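Local coordinates for RegF protein (Neisseria gonorrhoeae, PDB 4HOJ) that binds glutathione and calcium as a homologue of glutathione transferases and, as a stringent starvation protein A, probably has a regulatory role, at residues A[14-19]-A[196-201]; A[97-102]-A[154-159]; A[109-114]-A[164-169]; A[159-164]-A[188-193]. All blocks are in the same frame, centred on the assembly; numbering follows the deposited sequence.

Contact 1 closes the longest loop of the four, from helix 13-25 of the N-terminal thioredoxin-like domain to helix 196-199 near the C-terminus, and the other three are nested inside it. Contacts 2 and 4 share helix 151-161 and follow one another along the chain, whereas contact 3 interlocks with each of them in sequence. Contacts 1 and 4 are neighbours, with centres about 7 Å apart; contact 4 and contact 3 share Asp164 of a calcium site, although their centres are about 16 Å apart. Helix 151-161 is thus a central post: helix 86-102, the calcium loop and the C-terminal helices are arranged round it, and helix 13-25 ties it to the glutathione-binding domain.

Contact 1 (A[14-19]-A[196-201]); sequences FSHRCR and PAEKAM. With GSH (glutathione), chain C.
His16 and Arg19, about one turn apart on helix 13-25, close on the carboxylate of Glu198. Starting at the root of His16, CB lies 3.4 Å from Glu198 OE2. CG points anti to the backbone N (chi1 -170°), which brings one face of the ring under the carboxylate, the two planes tilted against each other, with Glu198 OE1 3.8 Å above the ring plane of His16 and over its centre. ND1 passes near OE2 at an angle too poor for a bond and takes its hydrogen bond from Arg162 NH1 instead. At the tip, His16 NE2 is still only 4.1 Å from Glu198 OE1. Arg19 comes from another side and grips end-on: NH1 to Glu198 OE2 at 2.8 Å, nearly straight at 169°, and NH2 to the syn lone pair of Glu198 OE1, also at 2.8 Å. The two flat groups are twisted 46° apart, and NH1 meets OE2 from above the carboxylate plane. Arg162 NH2 also bridges to OE2, and Thr195 N bonds OE1, so this buried carboxylate is well supplied with donors, consistent with a negative charge. The pairing pins the C-terminal tail to the first helix of the thioredoxin-like glutathione-binding domain, just after Cys12.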
# COMPACT_ATOMS: atom_id res chain seq x y z
N PHE A 14 -5.68 -10.97 -9.01
CA PHE A 14 -5.09 -10.71 -7.71
C PHE A 14 -4.81 -11.98 -6.99
O PHE A 14 -3.73 -12.15 -6.40
CB PHE A 14 -5.99 -9.75 -6.90
CG PHE A 14 -6.22 -8.45 -7.62
CD1 PHE A 14 -5.21 -7.51 -7.66
CD2 PHE A 14 -7.37 -8.21 -8.30
CE1 PHE A 14 -5.39 -6.31 -8.32
CE2 PHE A 14 -7.56 -7.03 -9.03
CZ PHE A 14 -6.55 -6.07 -9.03
N SER A 15 -5.71 -12.97 -7.13
CA SER A 15 -5.44 -14.33 -6.62
C SER A 15 -4.27 -15.00 -7.36
O SER A 15 -3.48 -15.74 -6.77
CB SER A 15 -6.71 -15.23 -6.80
OG SER A 15 -7.81 -14.70 -6.02
N HIS A 16 -4.20 -14.73 -8.66
CA HIS A 16 -3.14 -15.26 -9.50
C HIS A 16 -1.76 -14.83 -8.95
O HIS A 16 -0.82 -15.63 -8.87
CB HIS A 16 -3.41 -14.78 -10.91
CG HIS A 16 -2.55 -15.41 -11.95
ND1 HIS A 16 -2.68 -15.05 -13.27
CD2 HIS A 16 -1.52 -16.31 -11.88
CE1 HIS A 16 -1.81 -15.75 -13.99
NE2 HIS A 16 -1.08 -16.51 -13.18
N ARG A 17 -1.66 -13.58 -8.46
CA ARG A 17 -0.37 -13.11 -7.91
C ARG A 17 0.02 -14.01 -6.76
O ARG A 17 1.20 -14.42 -6.64
CB ARG A 17 -0.46 -11.68 -7.33
CG ARG A 17 -0.78 -10.60 -8.29
CD ARG A 17 -0.96 -9.29 -7.49
NE ARG A 17 -0.91 -8.11 -8.36
CZ ARG A 17 -1.25 -6.90 -7.90
NH1 ARG A 17 -1.82 -6.73 -6.70
NH2 ARG A 17 -1.06 -5.89 -8.73
N CYS A 18 -0.94 -14.31 -5.87
CA CYS A 18 -0.62 -15.09 -4.66
C CYS A 18 -0.32 -16.54 -5.01
O CYS A 18 0.62 -17.13 -4.46
CB CYS A 18 -1.78 -15.01 -3.68
SG CYS A 18 -2.18 -13.33 -3.15
N ARG A 19 -1.03 -17.13 -5.97
CA ARG A 19 -0.72 -18.47 -6.45
C ARG A 19 0.69 -18.52 -7.01
O ARG A 19 1.44 -19.46 -6.73
CB ARG A 19 -1.80 -18.94 -7.45
CG ARG A 19 -3.12 -19.28 -6.76
CD ARG A 19 -4.14 -19.77 -7.79
NE ARG A 19 -5.01 -18.72 -8.32
CZ ARG A 19 -5.00 -18.24 -9.57
NH1 ARG A 19 -6.02 -17.44 -9.98
NH2 ARG A 19 -4.06 -18.58 -10.42
N PRO A 196 -6.90 -23.85 -14.87
CA PRO A 196 -7.34 -24.20 -16.22
C PRO A 196 -8.07 -23.09 -16.93
O PRO A 196 -7.91 -22.91 -18.13
CB PRO A 196 -8.26 -25.41 -16.01
CG PRO A 196 -7.90 -25.95 -14.73
CD PRO A 196 -7.38 -24.82 -13.87
N ALA A 197 -8.79 -22.26 -16.15
CA ALA A 197 -9.48 -21.13 -16.77
C ALA A 197 -8.48 -20.11 -17.27
O ALA A 197 -8.63 -19.57 -18.34
CB ALA A 197 -10.45 -20.51 -15.73
N GLU A 198 -7.41 -19.87 -16.50
CA GLU A 198 -6.41 -18.88 -16.95
C GLU A 198 -5.61 -19.41 -18.14
O GLU A 198 -5.24 -18.60 -19.03
CB GLU A 198 -5.49 -18.52 -15.78
CG GLU A 198 -6.17 -17.59 -14.75
CD GLU A 198 -5.46 -17.57 -13.44
OE1 GLU A 198 -4.65 -18.49 -13.11
OE2 GLU A 198 -5.71 -16.61 -12.67
N LYS A 199 -5.40 -20.74 -18.20
CA LYS A 199 -4.76 -21.29 -19.38
C LYS A 199 -5.56 -21.03 -20.63
O LYS A 199 -4.94 -20.86 -21.70
CB LYS A 199 -4.51 -22.79 -19.18
CG LYS A 199 -3.44 -23.02 -18.11
CD LYS A 199 -3.08 -24.50 -18.02
CE LYS A 199 -2.07 -24.70 -16.84
NZ LYS A 199 -1.93 -26.18 -16.63
N ALA A 200 -6.87 -20.96 -20.52
CA ALA A 200 -7.75 -20.63 -21.67
C ALA A 200 -7.60 -19.21 -22.21
O ALA A 200 -8.08 -18.89 -23.30
CB ALA A 200 -9.26 -20.90 -21.32
N MET A 201 -6.93 -18.35 -21.44
CA MET A 201 -6.76 -16.91 -21.81
C MET A 201 -5.69 -16.62 -22.83
O MET A 201 -5.70 -15.55 -23.42
CB MET A 201 -6.50 -16.02 -20.57
CG MET A 201 -7.60 -16.15 -19.57
SD MET A 201 -7.13 -15.24 -18.09
CE MET A 201 -8.64 -15.37 -17.18
N1 GSH C . -7.07 -4.92 -3.83
CA1 GSH C . -7.47 -6.36 -3.92
C1 GSH C . -6.26 -7.22 -3.88
O11 GSH C . -6.33 -8.37 -3.35
O12 GSH C . -5.22 -6.79 -4.40
CB1 GSH C . -8.37 -6.61 -5.14
CG1 GSH C . -9.01 -8.00 -5.13
CD1 GSH C . -10.15 -8.06 -6.14
OE1 GSH C . -10.46 -7.14 -6.86
N2 GSH C . -10.75 -9.31 -6.18
CA2 GSH C . -11.89 -9.50 -7.08
C2 GSH C . -13.06 -9.84 -6.20
O2 GSH C . -13.07 -10.55 -5.21
CB2 GSH C . -11.75 -10.62 -8.05
SG2 GSH C . -10.32 -10.50 -9.10
N3 GSH C . -14.32 -9.31 -6.71
CA3 GSH C . -15.57 -9.53 -6.00
C3 GSH C . -16.09 -8.19 -5.58
O31 GSH C . -15.46 -7.09 -5.67
O32 GSH C . -17.24 -8.21 -5.09

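Contact 2 (A[97-102]-A[154-159]); sequences YRMEKE and VALAPL
Met99 lays its sulfur over the side of Leu156: SD is 4.0 Å from Leu156 CB and just as near, 4.0 Å, to Leu156 CD1. The two side chains cross at about a right angle, so the thioether lies across the leucine and not along it. Beyond the sulfur the chain bends (chi3 -69°), and this turn carries the methyl group over to the preceding residue, where Met99 CE is 4.1 Å from Ala155 CB. One side chain thus spans the distance between two helices whose nearest CA atoms, those of Met99 and Leu156, stand 7.8 Å apart. The contact is purely apolar and buried. On another side of helix 86-102, Arg98 reaches one turn forward along the helix, and its NH2 donates to the syn lone pair of Glu102 OE1 at 3.1 Å. In helix 151-161, Pro158 has no N-H to give, and the regular bonding pattern is broken there by a kink. Arg17 of helix 13-25, itself buried, links the two helices, forming a salt bridge with Glu100 OE2 and a hydrogen bond to Ala155 O. On the side of helix 86-102 facing the second subunit, Lys101 makes a cation-pi contact with Tyr49 of that chain. Helix 151-161 itself runs on between helix 65-75, where Ala155 touches Asn66, and helix 104-111, where Leu159 meets Phe104 and Val107.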
# COMPACT_ATOMS: atom_id res chain seq x y z
N TYR A 97 3.31 0.35 -5.47
CA TYR A 97 2.26 1.29 -5.15
C TYR A 97 1.79 1.98 -6.43
O TYR A 97 0.57 2.11 -6.66
CB TYR A 97 2.82 2.33 -4.12
CG TYR A 97 1.79 3.43 -3.86
CD1 TYR A 97 0.76 3.26 -2.93
CD2 TYR A 97 1.85 4.62 -4.52
CE1 TYR A 97 -0.22 4.25 -2.71
CE2 TYR A 97 0.90 5.64 -4.29
CZ TYR A 97 -0.16 5.42 -3.42
OH TYR A 97 -1.13 6.36 -3.22
N ARG A 98 2.72 2.45 -7.27
CA ARG A 98 2.28 3.10 -8.49
C ARG A 98 1.55 2.14 -9.43
O ARG A 98 0.61 2.58 -10.11
CB ARG A 98 3.46 3.75 -9.18
CG ARG A 98 3.93 4.97 -8.34
CD ARG A 98 4.79 5.96 -9.08
NE ARG A 98 4.15 6.39 -10.31
CZ ARG A 98 4.81 6.89 -11.33
NH1 ARG A 98 6.14 7.11 -11.21
NH2 ARG A 98 4.15 7.21 -12.44
N MET A 99 1.95 0.87 -9.52
CA MET A 99 1.17 -0.08 -10.33
C MET A 99 -0.23 -0.24 -9.78
O MET A 99 -1.19 -0.33 -10.54
CB MET A 99 1.85 -1.43 -10.42
CG MET A 99 3.19 -1.39 -11.15
SD MET A 99 3.68 -3.03 -11.69
CE MET A 99 4.03 -3.78 -10.10
N GLU A 100 -0.42 -0.26 -8.46
CA GLU A 100 -1.74 -0.40 -7.90
C GLU A 100 -2.58 0.75 -8.25
O GLU A 100 -3.77 0.62 -8.56
CB GLU A 100 -1.78 -0.62 -6.35
CG GLU A 100 -1.51 -2.03 -5.75
CD GLU A 100 -1.98 -3.34 -6.53
OE1 GLU A 100 -2.80 -4.18 -6.07
OE2 GLU A 100 -1.44 -3.48 -7.55
N LYS A 101 -2.00 1.96 -8.20
CA LYS A 101 -2.79 3.18 -8.39
C LYS A 101 -3.03 3.55 -9.87
O LYS A 101 -3.99 4.24 -10.18
CB LYS A 101 -2.06 4.35 -7.69
CG LYS A 101 -2.67 5.72 -7.89
CD LYS A 101 -2.11 6.71 -6.88
CE LYS A 101 -2.65 8.09 -7.16
NZ LYS A 101 -2.32 9.10 -6.12
N GLU A 102 -2.14 3.09 -10.75
CA GLU A 102 -2.15 3.54 -12.16
C GLU A 102 -2.42 2.43 -13.16
O GLU A 102 -2.70 2.73 -14.34
CB GLU A 102 -0.80 4.19 -12.50
CG GLU A 102 -0.46 5.35 -11.59
CD GLU A 102 0.96 5.83 -11.75
OE1 GLU A 102 1.62 5.47 -12.73
OE2 GLU A 102 1.43 6.54 -10.83
N VAL A 154 6.18 -10.50 -9.96
CA VAL A 154 5.03 -11.30 -9.58
C VAL A 154 3.76 -10.47 -9.64
O VAL A 154 2.73 -10.93 -10.18
CB VAL A 154 5.19 -11.86 -8.16
CG1 VAL A 154 3.87 -12.44 -7.63
CG2 VAL A 154 6.31 -12.90 -8.14
N ALA A 155 3.80 -9.26 -9.09
CA ALA A 155 2.57 -8.44 -8.98
C ALA A 155 2.04 -8.06 -10.40
O ALA A 155 0.84 -7.98 -10.60
CB ALA A 155 2.88 -7.22 -8.14
N LEU A 156 2.95 -7.81 -11.34
CA LEU A 156 2.54 -7.39 -12.66
C LEU A 156 2.13 -8.56 -13.57
O LEU A 156 1.31 -8.38 -14.46
CB LEU A 156 3.72 -6.65 -13.29
CG LEU A 156 3.50 -6.15 -14.73
CD1 LEU A 156 2.31 -5.17 -14.82
CD2 LEU A 156 4.78 -5.46 -15.22
N ALA A 157 2.66 -9.76 -13.32
CA ALA A 157 2.54 -10.86 -14.28
C ALA A 157 1.07 -11.18 -14.62
O ALA A 157 0.80 -11.46 -15.76
CB ALA A 157 3.29 -12.10 -13.74
N PRO A 158 0.14 -11.23 -13.68
CA PRO A 158 -1.25 -11.58 -14.09
C PRO A 158 -1.87 -10.62 -15.05
O PRO A 158 -2.74 -11.05 -15.85
CB PRO A 158 -2.00 -11.62 -12.77
CG PRO A 158 -0.85 -11.98 -11.74
CD PRO A 158 0.25 -11.09 -12.22
N LEU A 159 -1.50 -9.34 -15.00
CA LEU A 159 -1.98 -8.39 -16.00
C LEU A 159 -1.39 -8.66 -17.37
O LEU A 159 -2.11 -8.74 -18.34
CB LEU A 159 -1.71 -6.97 -15.55
CG LEU A 159 -1.93 -5.87 -16.62
CD1 LEU A 159 -3.36 -5.95 -17.14
CD2 LEU A 159 -1.66 -4.52 -15.99

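Contact 3 (A[109-114]-A[164-169]); sequences VLENPA and DHYDVK. With CA (calcium ion), chain B.
Tyr166, seated in the type I beta turn from Asp164 to Asp167 that forms a calcium site, reaches across to Leu110 and Glu111 of helix 104-111. Leu110 CD1 comes over one face of the ring, 3.6 Å from Tyr166 CG; measured to the ring centroid this methyl is at 3.9 Å and 23° off the normal, a CH-pi contact. The hydroxyl lies beyond, where Tyr166 OH donates to Glu111 OE2 over 2.6 Å, using the anti lone pair of that oxygen. Glu111 gets there by bending at chi2 (-67°), and its carboxylate plane stands 65° from the ring. A water hydrogen-bonded to His165 NE2 adds a weak bond to the same oxygen. On the turn, calcium is bound by Asp164 O at 2.3 Å, Asp164 OD1 at 2.2 Å, Asp167 OD1 at 2.4 Å and two waters; Asp164 O also accepts from Asp167 N. The tyrosine is therefore fixed twice over, its backbone by the metal-bound turn and its hydroxyl by a short bond to a carboxylate. Since the Glu111 side chain comes within about 4 Å of glutathione at the nearest atoms, the bond connects the calcium turn with the edge of the glutathione site.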
# COMPACT_ATOMS: atom_id res chain seq x y z
N VAL A 109 -11.67 -2.26 -12.86
CA VAL A 109 -12.80 -1.86 -13.71
C VAL A 109 -13.13 -2.94 -14.77
O VAL A 109 -14.27 -3.30 -14.96
CB VAL A 109 -12.55 -0.50 -14.41
CG1 VAL A 109 -13.73 -0.15 -15.34
CG2 VAL A 109 -12.35 0.64 -13.40
N LEU A 110 -12.09 -3.50 -15.40
CA LEU A 110 -12.29 -4.55 -16.40
C LEU A 110 -12.84 -5.78 -15.74
O LEU A 110 -13.51 -6.56 -16.40
CB LEU A 110 -10.95 -4.88 -17.07
CG LEU A 110 -10.39 -3.74 -17.93
CD1 LEU A 110 -9.22 -4.22 -18.74
CD2 LEU A 110 -11.49 -3.24 -18.87
N GLU A 111 -12.53 -6.01 -14.46
CA GLU A 111 -13.04 -7.19 -13.75
C GLU A 111 -14.44 -7.04 -13.17
O GLU A 111 -15.05 -8.02 -12.75
CB GLU A 111 -12.08 -7.57 -12.60
CG GLU A 111 -10.69 -8.16 -13.04
CD GLU A 111 -10.84 -9.52 -13.69
OE1 GLU A 111 -11.67 -10.32 -13.26
OE2 GLU A 111 -10.11 -9.75 -14.65
N ASN A 112 -14.93 -5.81 -13.16
CA ASN A 112 -16.21 -5.50 -12.56
C ASN A 112 -17.33 -5.74 -13.59
O ASN A 112 -17.45 -4.96 -14.53
CB ASN A 112 -16.19 -4.05 -12.09
CG ASN A 112 -17.48 -3.62 -11.44
OD1 ASN A 112 -18.40 -4.43 -11.25
ND2 ASN A 112 -17.53 -2.35 -11.07
N PRO A 113 -18.17 -6.76 -13.37
CA PRO A 113 -19.24 -7.09 -14.33
C PRO A 113 -20.23 -5.93 -14.46
O PRO A 113 -20.89 -5.78 -15.49
CB PRO A 113 -19.94 -8.28 -13.68
CG PRO A 113 -18.93 -8.87 -12.77
CD PRO A 113 -18.12 -7.73 -12.26
N ALA A 114 -20.31 -5.13 -13.41
CA ALA A 114 -21.25 -4.01 -13.34
C ALA A 114 -20.71 -2.71 -13.94
O ALA A 114 -21.41 -1.71 -13.97
CB ALA A 114 -21.67 -3.78 -11.88
N ASP A 164 -4.36 -10.25 -23.98
CA ASP A 164 -5.30 -10.69 -25.01
C ASP A 164 -6.73 -10.76 -24.44
O ASP A 164 -7.71 -10.27 -25.11
CB ASP A 164 -4.84 -12.04 -25.58
CG ASP A 164 -5.69 -12.53 -26.76
OD1 ASP A 164 -6.62 -11.84 -27.26
OD2 ASP A 164 -5.41 -13.66 -27.23
N HIS A 165 -6.90 -11.35 -23.27
CA HIS A 165 -8.21 -11.48 -22.63
C HIS A 165 -8.89 -10.11 -22.51
O HIS A 165 -10.08 -9.98 -22.79
CB HIS A 165 -8.01 -12.18 -21.26
CG HIS A 165 -9.23 -12.23 -20.40
ND1 HIS A 165 -10.34 -12.97 -20.74
CD2 HIS A 165 -9.53 -11.60 -19.24
CE1 HIS A 165 -11.27 -12.82 -19.81
NE2 HIS A 165 -10.80 -12.00 -18.88
N TYR A 166 -8.13 -9.11 -22.06
CA TYR A 166 -8.62 -7.76 -21.88
C TYR A 166 -8.68 -6.93 -23.16
O TYR A 166 -9.12 -5.78 -23.14
CB TYR A 166 -7.73 -7.01 -20.89
CG TYR A 166 -7.80 -7.47 -19.43
CD1 TYR A 166 -8.96 -7.97 -18.87
CD2 TYR A 166 -6.70 -7.29 -18.61
CE1 TYR A 166 -9.04 -8.35 -17.51
CE2 TYR A 166 -6.77 -7.65 -17.23
CZ TYR A 166 -7.89 -8.15 -16.71
OH TYR A 166 -7.96 -8.51 -15.39
N ASP A 167 -8.24 -7.50 -24.27
CA ASP A 167 -8.20 -6.78 -25.55
C ASP A 167 -7.35 -5.49 -25.49
O ASP A 167 -7.64 -4.49 -26.14
CB ASP A 167 -9.62 -6.48 -26.08
CG ASP A 167 -10.45 -7.76 -26.33
OD1 ASP A 167 -9.86 -8.80 -26.64
OD2 ASP A 167 -11.69 -7.75 -26.25
N VAL A 168 -6.28 -5.55 -24.71
CA VAL A 168 -5.35 -4.45 -24.58
C VAL A 168 -4.39 -4.53 -25.73
O VAL A 168 -3.77 -5.57 -25.97
CB VAL A 168 -4.57 -4.53 -23.28
CG1 VAL A 168 -3.37 -3.50 -23.29
CG2 VAL A 168 -5.51 -4.22 -22.11
N LYS A 169 -4.26 -3.40 -26.43
CA LYS A 169 -3.35 -3.27 -27.56
C LYS A 169 -2.19 -2.34 -27.15
O LYS A 169 -2.43 -1.23 -26.66
CB LYS A 169 -4.13 -2.69 -28.75
CG LYS A 169 -5.45 -1.98 -28.36
CD LYS A 169 -6.39 -1.75 -29.57
CE LYS A 169 -7.02 -3.06 -30.06
NZ LYS A 169 -8.03 -2.84 -31.13
CA CA B . -8.48 -10.64 -27.26
O HOH W 1 -12.40 -11.13 -16.81
O HOH W 2 -10.53 -11.46 -25.91
O HOH W 3 -7.16 -8.91 -28.25

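Contact 4 (A[159-164]-A[188-193]); sequences LLWRLD and EAFIEA. With CA (calcium ion), chain B.
Trp161 and Phe190 meet as an oblique aromatic pair, with the Phe190 ring and the six-membered ring of Trp161 tilted 58° to each other and their centroids 5.3 Å apart. The phenylalanine arrives over one face of the indole, leading with CE1 and CZ. Phe190 CE1 lies 3.5 Å from Trp161 CE3, offset toward the rim of the indole, while Phe190 CZ is 3.6 Å from the same Trp161 CE3 and 3.8 Å from Trp161 CD2. CZ also brushes the root of the tryptophan, 4.0 Å from Trp161 CB. Both side chains are swung straight out, CG anti to the backbone N in each case (chi1 -178° for Trp161, -180° for Phe190), and this full reach lets them meet although their CA atoms are 10.1 Å apart. The pair joins helix 151-161, a core helix of the all-helical C-terminal half of the glutathione transferase fold, to the short helix 188-193 that follows helix 175-185. Phe185 of that intervening helix meets both rings, edge-to-face in the case of Trp161, and Phe190 makes a further edge-to-face contact with Phe20 of helix 13-25. The indole is held by its nitrogen as well, NE1 bonding to Glu198 O. Just past Trp161 the backbone tightens, Arg162 N bonding back to Leu159 O at 3.0 Å. From there the chain runs into Asp164 and the calcium turn, while the Trp161 side chain lies about 6 Å from that of Glu182, a ligand of a second calcium.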
# COMPACT_ATOMS: atom_id res chain seq x y z
N LEU A 159 -1.50 -9.34 -15.00
CA LEU A 159 -1.98 -8.39 -16.00
C LEU A 159 -1.39 -8.66 -17.37
O LEU A 159 -2.11 -8.74 -18.34
CB LEU A 159 -1.71 -6.97 -15.55
CG LEU A 159 -1.93 -5.87 -16.62
CD1 LEU A 159 -3.36 -5.95 -17.14
CD2 LEU A 159 -1.66 -4.52 -15.99
N LEU A 160 -0.10 -8.88 -17.42
CA LEU A 160 0.50 -9.19 -18.73
C LEU A 160 -0.03 -10.49 -19.33
O LEU A 160 -0.21 -10.57 -20.54
CB LEU A 160 2.05 -9.25 -18.59
CG LEU A 160 2.67 -7.97 -18.02
CD1 LEU A 160 4.20 -8.10 -17.95
CD2 LEU A 160 2.27 -6.82 -18.88
N TRP A 161 -0.34 -11.48 -18.48
CA TRP A 161 -0.93 -12.72 -18.99
C TRP A 161 -2.26 -12.43 -19.68
O TRP A 161 -2.60 -13.14 -20.63
CB TRP A 161 -1.14 -13.65 -17.80
CG TRP A 161 -1.69 -14.97 -18.22
CD1 TRP A 161 -2.96 -15.40 -18.00
CD2 TRP A 161 -1.03 -16.01 -18.97
NE1 TRP A 161 -3.15 -16.64 -18.59
CE2 TRP A 161 -1.97 -17.04 -19.14
CE3 TRP A 161 0.26 -16.16 -19.50
CZ2 TRP A 161 -1.67 -18.22 -19.85
CZ3 TRP A 161 0.56 -17.34 -20.17
CH2 TRP A 161 -0.40 -18.34 -20.34
N ARG A 162 -3.00 -11.42 -19.20
CA ARG A 162 -4.36 -11.11 -19.60
C ARG A 162 -4.44 -10.07 -20.68
O ARG A 162 -5.59 -9.66 -21.00
CB ARG A 162 -5.19 -10.66 -18.36
CG ARG A 162 -5.55 -11.83 -17.44
CD ARG A 162 -6.00 -11.30 -16.05
NE ARG A 162 -6.54 -12.36 -15.23
CZ ARG A 162 -5.85 -13.31 -14.61
NH1 ARG A 162 -4.50 -13.29 -14.70
NH2 ARG A 162 -6.44 -14.21 -13.84
N LEU A 163 -3.34 -9.68 -21.34
CA LEU A 163 -3.52 -8.61 -22.34
C LEU A 163 -4.44 -9.01 -23.47
O LEU A 163 -5.31 -8.20 -23.88
CB LEU A 163 -2.21 -8.11 -22.92
CG LEU A 163 -1.24 -7.55 -21.87
CD1 LEU A 163 0.06 -7.14 -22.53
CD2 LEU A 163 -1.87 -6.41 -21.11
N ASP A 164 -4.36 -10.25 -23.98
CA ASP A 164 -5.30 -10.69 -25.01
C ASP A 164 -6.73 -10.76 -24.44
O ASP A 164 -7.71 -10.27 -25.11
CB ASP A 164 -4.84 -12.04 -25.58
CG ASP A 164 -5.69 -12.53 -26.76
OD1 ASP A 164 -6.62 -11.84 -27.26
OD2 ASP A 164 -5.41 -13.66 -27.23
N GLU A 188 8.67 -22.04 -14.36
CA GLU A 188 7.98 -23.23 -13.92
C GLU A 188 6.83 -22.89 -12.96
O GLU A 188 5.74 -23.42 -13.09
CB GLU A 188 8.99 -24.17 -13.23
CG GLU A 188 8.42 -25.45 -12.76
CD GLU A 188 9.49 -26.37 -12.19
OE1 GLU A 188 10.02 -26.07 -11.10
OE2 GLU A 188 9.82 -27.38 -12.84
N ALA A 189 7.07 -21.99 -12.01
CA ALA A 189 6.04 -21.70 -11.00
C ALA A 189 4.93 -20.86 -11.58
O ALA A 189 3.81 -20.90 -11.09
CB ALA A 189 6.64 -21.00 -9.78
N PHE A 190 5.24 -20.10 -12.63
CA PHE A 190 4.17 -19.36 -13.26
C PHE A 190 3.19 -20.35 -13.89
O PHE A 190 1.97 -20.21 -13.71
CB PHE A 190 4.72 -18.37 -14.31
CG PHE A 190 3.62 -17.59 -14.96
CD1 PHE A 190 2.98 -18.12 -16.08
CD2 PHE A 190 3.18 -16.38 -14.43
CE1 PHE A 190 1.90 -17.43 -16.65
CE2 PHE A 190 2.10 -15.69 -14.99
CZ PHE A 190 1.46 -16.23 -16.12
N ILE A 191 3.71 -21.27 -14.65
CA ILE A 191 2.85 -22.28 -15.25
C ILE A 191 2.07 -23.10 -14.23
O ILE A 191 0.85 -23.32 -14.41
CB ILE A 191 3.64 -23.18 -16.17
CG1 ILE A 191 4.20 -22.36 -17.32
CG2 ILE A 191 2.77 -24.32 -16.71
CD1 ILE A 191 5.45 -22.97 -17.90
N GLU A 192 2.75 -23.51 -13.14
CA GLU A 192 2.05 -24.23 -12.07
C GLU A 192 0.91 -23.44 -11.46
O GLU A 192 -0.11 -24.00 -11.07
CB GLU A 192 2.99 -24.56 -10.92
CG GLU A 192 4.05 -25.61 -11.20
CD GLU A 192 4.98 -25.79 -10.01
OE1 GLU A 192 5.62 -24.82 -9.54
OE2 GLU A 192 5.10 -26.93 -9.53
N ALA A 193 1.09 -22.13 -11.32
CA ALA A 193 0.10 -21.28 -10.71
C ALA A 193 -1.14 -21.00 -11.52
O ALA A 193 -2.19 -20.63 -10.95
CB ALA A 193 0.74 -19.96 -10.35
CA CA B . -8.48 -10.64 -27.26
O HOH W 2 -10.53 -11.46 -25.91
O HOH W 3 -7.16 -8.91 -28.25